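Local structure of HAD family phosphatase (Pseudomonas syringae pv. tomato, 2ODA) at residues C55-E60 with P68-V73; P136-G139 with Q144-A147. The protein is of unproven biochemical function but belongs to the haloacid dehalogenase (HAD) superfamily and is classed as a phosphatase of that family. One frame throughout, in Å; residues are numbered along the deposited sequence.

Contact 1: C55-E60 with P68-V73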
loop_
_atom_site.group_PDB
_atom_site.type_symbol
_atom_site.label_atom_id
_atom_site.label_comp_id
_atom_site.label_asym_id
_atom_site.label_seq_id
_atom_site.Cartn_x
_atom_site.Cartn_y
_atom_site.Cartn_z
ATOM N N CYS B 55 6.750 -4.962 -14.483
ATOM C CA CYS B 55 6.750 -6.206 -13.713
ATOM C C CYS B 55 7.984 -6.246 -12.848
ATOM O O CYS B 55 9.056 -5.834 -13.284
ATOM C CB CYS B 55 6.760 -7.450 -14.643
ATOM S SG CYS B 55 5.324 -7.607 -15.732
ATOM N N ALA B 56 7.834 -6.753 -11.622
ATOM C CA ALA B 56 8.973 -7.029 -10.756
ATOM C C ALA B 56 8.773 -8.405 -10.150
ATOM O O ALA B 56 7.621 -8.826 -9.957
ATOM C CB ALA B 56 9.035 -6.022 -9.618
ATOM N N TRP B 57 9.876 -9.073 -9.803
ATOM C CA TRP B 57 9.776 -10.326 -9.047
ATOM C C TRP B 57 10.144 -10.144 -7.590
ATOM O O TRP B 57 10.954 -9.269 -7.234
ATOM C CB TRP B 57 10.611 -11.458 -9.666
ATOM C CG TRP B 57 12.111 -11.240 -9.666
ATOM C CD1 TRP B 57 12.873 -10.757 -10.705
ATOM C CD2 TRP B 57 13.023 -11.552 -8.606
ATOM N NE1 TRP B 57 14.200 -10.731 -10.341
ATOM C CE2 TRP B 57 14.324 -11.226 -9.063
ATOM C CE3 TRP B 57 12.862 -12.056 -7.304
ATOM C CZ2 TRP B 57 15.471 -11.393 -8.265
ATOM C CZ3 TRP B 57 14.005 -12.215 -6.498
ATOM C CH2 TRP B 57 15.295 -11.882 -6.985
ATOM N N ILE B 58 9.535 -10.985 -6.756
ATOM C CA ILE B 58 9.745 -10.957 -5.314
ATOM C C ILE B 58 10.141 -12.342 -4.854
ATOM O O ILE B 58 9.523 -13.328 -5.251
ATOM C CB ILE B 58 8.434 -10.578 -4.586
ATOM C CG1 ILE B 58 8.057 -9.142 -4.937
ATOM C CG2 ILE B 58 8.564 -10.782 -3.069
ATOM C CD1 ILE B 58 6.687 -8.732 -4.414
ATOM N N ASP B 59 11.146 -12.421 -3.994
ATOM C CA ASP B 59 11.413 -13.688 -3.305
ATOM C C ASP B 59 12.042 -13.466 -1.927
ATOM O O ASP B 59 12.278 -12.314 -1.511
ATOM C CB ASP B 59 12.242 -14.629 -4.190
ATOM C CG ASP B 59 11.833 -16.094 -4.010
ATOM O OD1 ASP B 59 12.013 -16.633 -2.900
ATOM O OD2 ASP B 59 11.331 -16.707 -4.966
ATOM N N GLU B 60 12.265 -14.556 -1.197
ATOM C CA GLU B 60 12.910 -14.465 0.119
ATOM C C GLU B 60 14.142 -15.369 0.183
ATOM O O GLU B 60 14.894 -15.342 1.165
ATOM C CB GLU B 60 11.919 -14.821 1.229
ATOM C CG GLU B 60 11.381 -16.249 1.141
ATOM C CD GLU B 60 10.566 -16.693 2.344
ATOM O OE1 GLU B 60 10.284 -15.867 3.243
ATOM O OE2 GLU B 60 10.201 -17.890 2.382
ATOM N N PRO B 68 20.767 -16.514 -9.608
ATOM C CA PRO B 68 20.748 -17.474 -10.724
ATOM C C PRO B 68 19.319 -17.811 -11.180
ATOM O O PRO B 68 19.069 -17.945 -12.397
ATOM C CB PRO B 68 21.449 -18.719 -10.136
ATOM C CG PRO B 68 22.269 -18.201 -9.014
ATOM C CD PRO B 68 21.454 -17.071 -8.431
ATOM N N LEU B 69 18.386 -17.957 -10.234
ATOM C CA LEU B 69 16.975 -18.207 -10.598
ATOM C C LEU B 69 16.359 -17.147 -11.513
ATOM O O LEU B 69 15.489 -17.470 -12.333
ATOM C CB LEU B 69 16.074 -18.338 -9.347
ATOM C CG LEU B 69 16.116 -19.656 -8.590
ATOM C CD1 LEU B 69 15.071 -19.627 -7.474
ATOM C CD2 LEU B 69 15.845 -20.818 -9.572
ATOM N N ALA B 70 16.782 -15.885 -11.358
ATOM C CA ALA B 70 16.200 -14.791 -12.135
ATOM C C ALA B 70 16.776 -14.674 -13.566
ATOM O O ALA B 70 16.309 -13.848 -14.364
ATOM C CB ALA B 70 16.295 -13.442 -11.373
ATOM N N ALA B 71 17.758 -15.521 -13.890
ATOM C CA ALA B 71 18.377 -15.517 -15.230
ATOM C C ALA B 71 17.392 -15.409 -16.413
ATOM O O ALA B 71 17.599 -14.549 -17.283
ATOM C CB ALA B 71 19.348 -16.695 -15.407
ATOM N N PRO B 72 16.328 -16.254 -16.463
ATOM C CA PRO B 72 15.432 -16.136 -17.613
ATOM C C PRO B 72 14.511 -14.900 -17.682
ATOM O O PRO B 72 13.826 -14.736 -18.688
ATOM C CB PRO B 72 14.594 -17.422 -17.532
ATOM C CG PRO B 72 14.522 -17.695 -16.068
ATOM C CD PRO B 72 15.926 -17.386 -15.601
ATOM N N VAL B 73 14.509 -14.048 -16.653
ATOM C CA VAL B 73 13.676 -12.833 -16.650
ATOM C C VAL B 73 14.462 -11.533 -16.450
ATOM O O VAL B 73 13.903 -10.442 -16.576
ATOM C CB VAL B 73 12.514 -12.876 -15.594
ATOM C CG1 VAL B 73 11.524 -14.025 -15.867
ATOM C CG2 VAL B 73 13.046 -12.899 -14.134
#
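W57, on strand 55-58, sets its indole against A70 and V73, two apolar residues at the C-terminal side of helix 63-69. Van der Waals contacts carry the whole pairing. The methyl of A70 sits obliquely to the ring system beside the nitrogen side of the indole: its CB lies 3.6 Å from NE1 of W57 and 3.8 Å from CE2 of W57, with CZ2 equally near. V73 reaches the same ring further back toward the strand, where its CG2 comes within 4.0 Å of CD1 of W57. With CG of W57 placed between its backbone N and carbonyl carbon (chi1 65°), the indole swings off the strand and offers adjoining atoms to both partners.

Hydrogen bonds act within each segment and not between them. Two successive turns shape 68-73: A71 N bonds to P68 O at 3.1 Å and V73 N to A70 O at 2.9 Å, and A70 and V73 both face the indole. Past the strand, D59 OD1 receives E60 N at 2.7 Å on the anti side of the carboxylate, and also L61 N, while D59 OD2 receives S14 N from the start of helix 13-17. These bonds tie down the loop where HAD enzymes usually carry their second sequence motif.

L13 and L17 of helix 13-17 and A79 of strand 78-79 also pack on W57. The chemistry implies that the first half of the crossover from strand 55-58 to strand 78-79 is fitted here by shape and burial, without directional bonds.

Contact 2: P136-G139 with Q144-A147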
loop_
_atom_site.group_PDB
_atom_site.type_symbol
_atom_site.label_atom_id
_atom_site.label_comp_id
_atom_site.label_asym_id
_atom_site.label_seq_id
_atom_site.Cartn_x
_atom_site.Cartn_y
_atom_site.Cartn_z
ATOM N N PRO B 136 4.577 -24.209 -3.463
ATOM C CA PRO B 136 4.974 -25.098 -2.356
ATOM C C PRO B 136 3.880 -26.027 -1.805
ATOM O O PRO B 136 4.200 -27.062 -1.211
ATOM C CB PRO B 136 5.480 -24.113 -1.265
ATOM C CG PRO B 136 4.733 -22.849 -1.533
ATOM C CD PRO B 136 4.617 -22.789 -3.067
ATOM N N LEU B 137 2.603 -25.689 -1.994
ATOM C CA LEU B 137 1.509 -26.558 -1.537
ATOM C C LEU B 137 1.456 -27.841 -2.356
ATOM O O LEU B 137 0.973 -28.877 -1.884
ATOM C CB LEU B 137 0.163 -25.858 -1.633
ATOM C CG LEU B 137 -0.040 -24.717 -0.648
ATOM C CD1 LEU B 137 -1.264 -23.897 -1.048
ATOM C CD2 LEU B 137 -0.197 -25.274 0.758
ATOM N N CYS B 138 1.947 -27.762 -3.584
ATOM C CA CYS B 138 2.193 -28.963 -4.382
ATOM C C CYS B 138 3.620 -29.490 -4.119
ATOM O O CYS B 138 3.797 -30.657 -3.793
ATOM C CB CYS B 138 1.948 -28.663 -5.871
ATOM S SG CYS B 138 0.257 -28.037 -6.197
ATOM N N GLY B 139 4.622 -28.632 -4.276
ATOM C CA GLY B 139 5.980 -28.940 -3.853
ATOM C C GLY B 139 6.625 -30.109 -4.590
ATOM O O GLY B 139 7.484 -30.791 -4.036
ATOM N N GLN B 144 8.629 -35.232 -10.742
ATOM C CA GLN B 144 7.699 -35.813 -9.770
ATOM C C GLN B 144 6.238 -35.532 -10.151
ATOM O O GLN B 144 5.372 -36.428 -10.066
ATOM C CB GLN B 144 7.977 -35.277 -8.363
ATOM C CG GLN B 144 9.306 -35.754 -7.775
ATOM C CD GLN B 144 9.619 -35.083 -6.460
ATOM O OE1 GLN B 144 9.389 -33.876 -6.290
ATOM N NE2 GLN B 144 10.145 -35.862 -5.507
ATOM N N TRP B 145 5.975 -34.287 -10.551
ATOM C CA TRP B 145 4.656 -33.874 -11.023
ATOM C C TRP B 145 4.233 -34.695 -12.237
ATOM O O TRP B 145 3.086 -35.144 -12.325
ATOM C CB TRP B 145 4.660 -32.380 -11.357
ATOM C CG TRP B 145 3.294 -31.787 -11.703
ATOM C CD1 TRP B 145 2.855 -31.401 -12.944
ATOM C CD2 TRP B 145 2.237 -31.463 -10.781
ATOM N NE1 TRP B 145 1.577 -30.879 -12.850
ATOM C CE2 TRP B 145 1.183 -30.895 -11.535
ATOM C CE3 TRP B 145 2.081 -31.607 -9.379
ATOM C CZ2 TRP B 145 -0.025 -30.477 -10.944
ATOM C CZ3 TRP B 145 0.888 -31.197 -8.798
ATOM C CH2 TRP B 145 -0.153 -30.643 -9.581
ATOM N N GLN B 146 5.161 -34.881 -13.169
ATOM C CA GLN B 146 4.873 -35.646 -14.380
ATOM C C GLN B 146 4.719 -37.145 -14.129
ATOM O O GLN B 146 4.032 -37.811 -14.891
ATOM C CB GLN B 146 5.941 -35.370 -15.447
ATOM C CG GLN B 146 5.694 -34.018 -16.185
ATOM C CD GLN B 146 6.972 -33.327 -16.665
ATOM O OE1 GLN B 146 7.953 -33.981 -17.020
ATOM N NE2 GLN B 146 6.957 -31.992 -16.679
ATOM N N ALA B 147 5.343 -37.668 -13.072
ATOM C CA ALA B 147 5.229 -39.098 -12.699
ATOM C C ALA B 147 3.892 -39.467 -12.060
ATOM O O ALA B 147 3.522 -40.648 -11.982
ATOM C CB ALA B 147 6.382 -39.507 -11.778
HETATM O O HOH W 1 9.455 -32.846 -3.815
#
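C138 approaches the indole of W145 across the short link between the loop after strand 127-131 and helix 142-147. Its CB points toward the helix and lies 4.0 Å from CZ3 of W145, an oblique approach to the six-membered ring. The side chain then ends at SG, which stands beside the backbone N and anti to the carbonyl carbon (chi1 -57°). From there SG remains close to the same ring atom, 4.1 Å from CZ3 of W145. Measured to the centroid of the six-membered ring the sulfur is 5.0 Å away and 53° off the ring normal, a slanted sulfur-aromatic contact. W145 reaches this point because its CG is anti to its own backbone N (chi1 -173°), which carries the far end of the indole nearer to the loop than its CB direction would suggest.

Beside this apolar pair, a water joins the next residues along. It donates to G139 O at 2.9 Å and to Q144 OE1 at 2.7 Å, linking two oxygens that could not bond to each other directly. The same OE1 accepts S141 N from just ahead of the helix, so two donors hold the amide oxygen, which should favour this rotation of the amide. G139 has a positive phi, which turns the chain as it leaves C138.

W145 meets F20 edge-to-face and touches R156, while C138 rests on A160; both R156 and A160 belong to helix 150-167. L137 packs on that helix as well and, with P136, on P115 at the start of helix 115-123.

In the fold
Contact 1 is the more central, about 10 Å from the centre of the chain to its own centre, and all of its touching residues are buried; contact 2 lies about 17 Å out and is only partly buried. They share no helix or strand: residues 55-60 and 68-73 belong to a beta-alpha-beta unit near one edge of the parallel sheet, whereas 136-139 and 144-147 follow strand 127-131, on the other side of the central strand 9-12. A tryptophan anchors each. In contact 1 it meets aliphatic groups alone, while contact 2 adds sulfur and a bridging water. Their nearest atoms are about 8 Å apart, without touching.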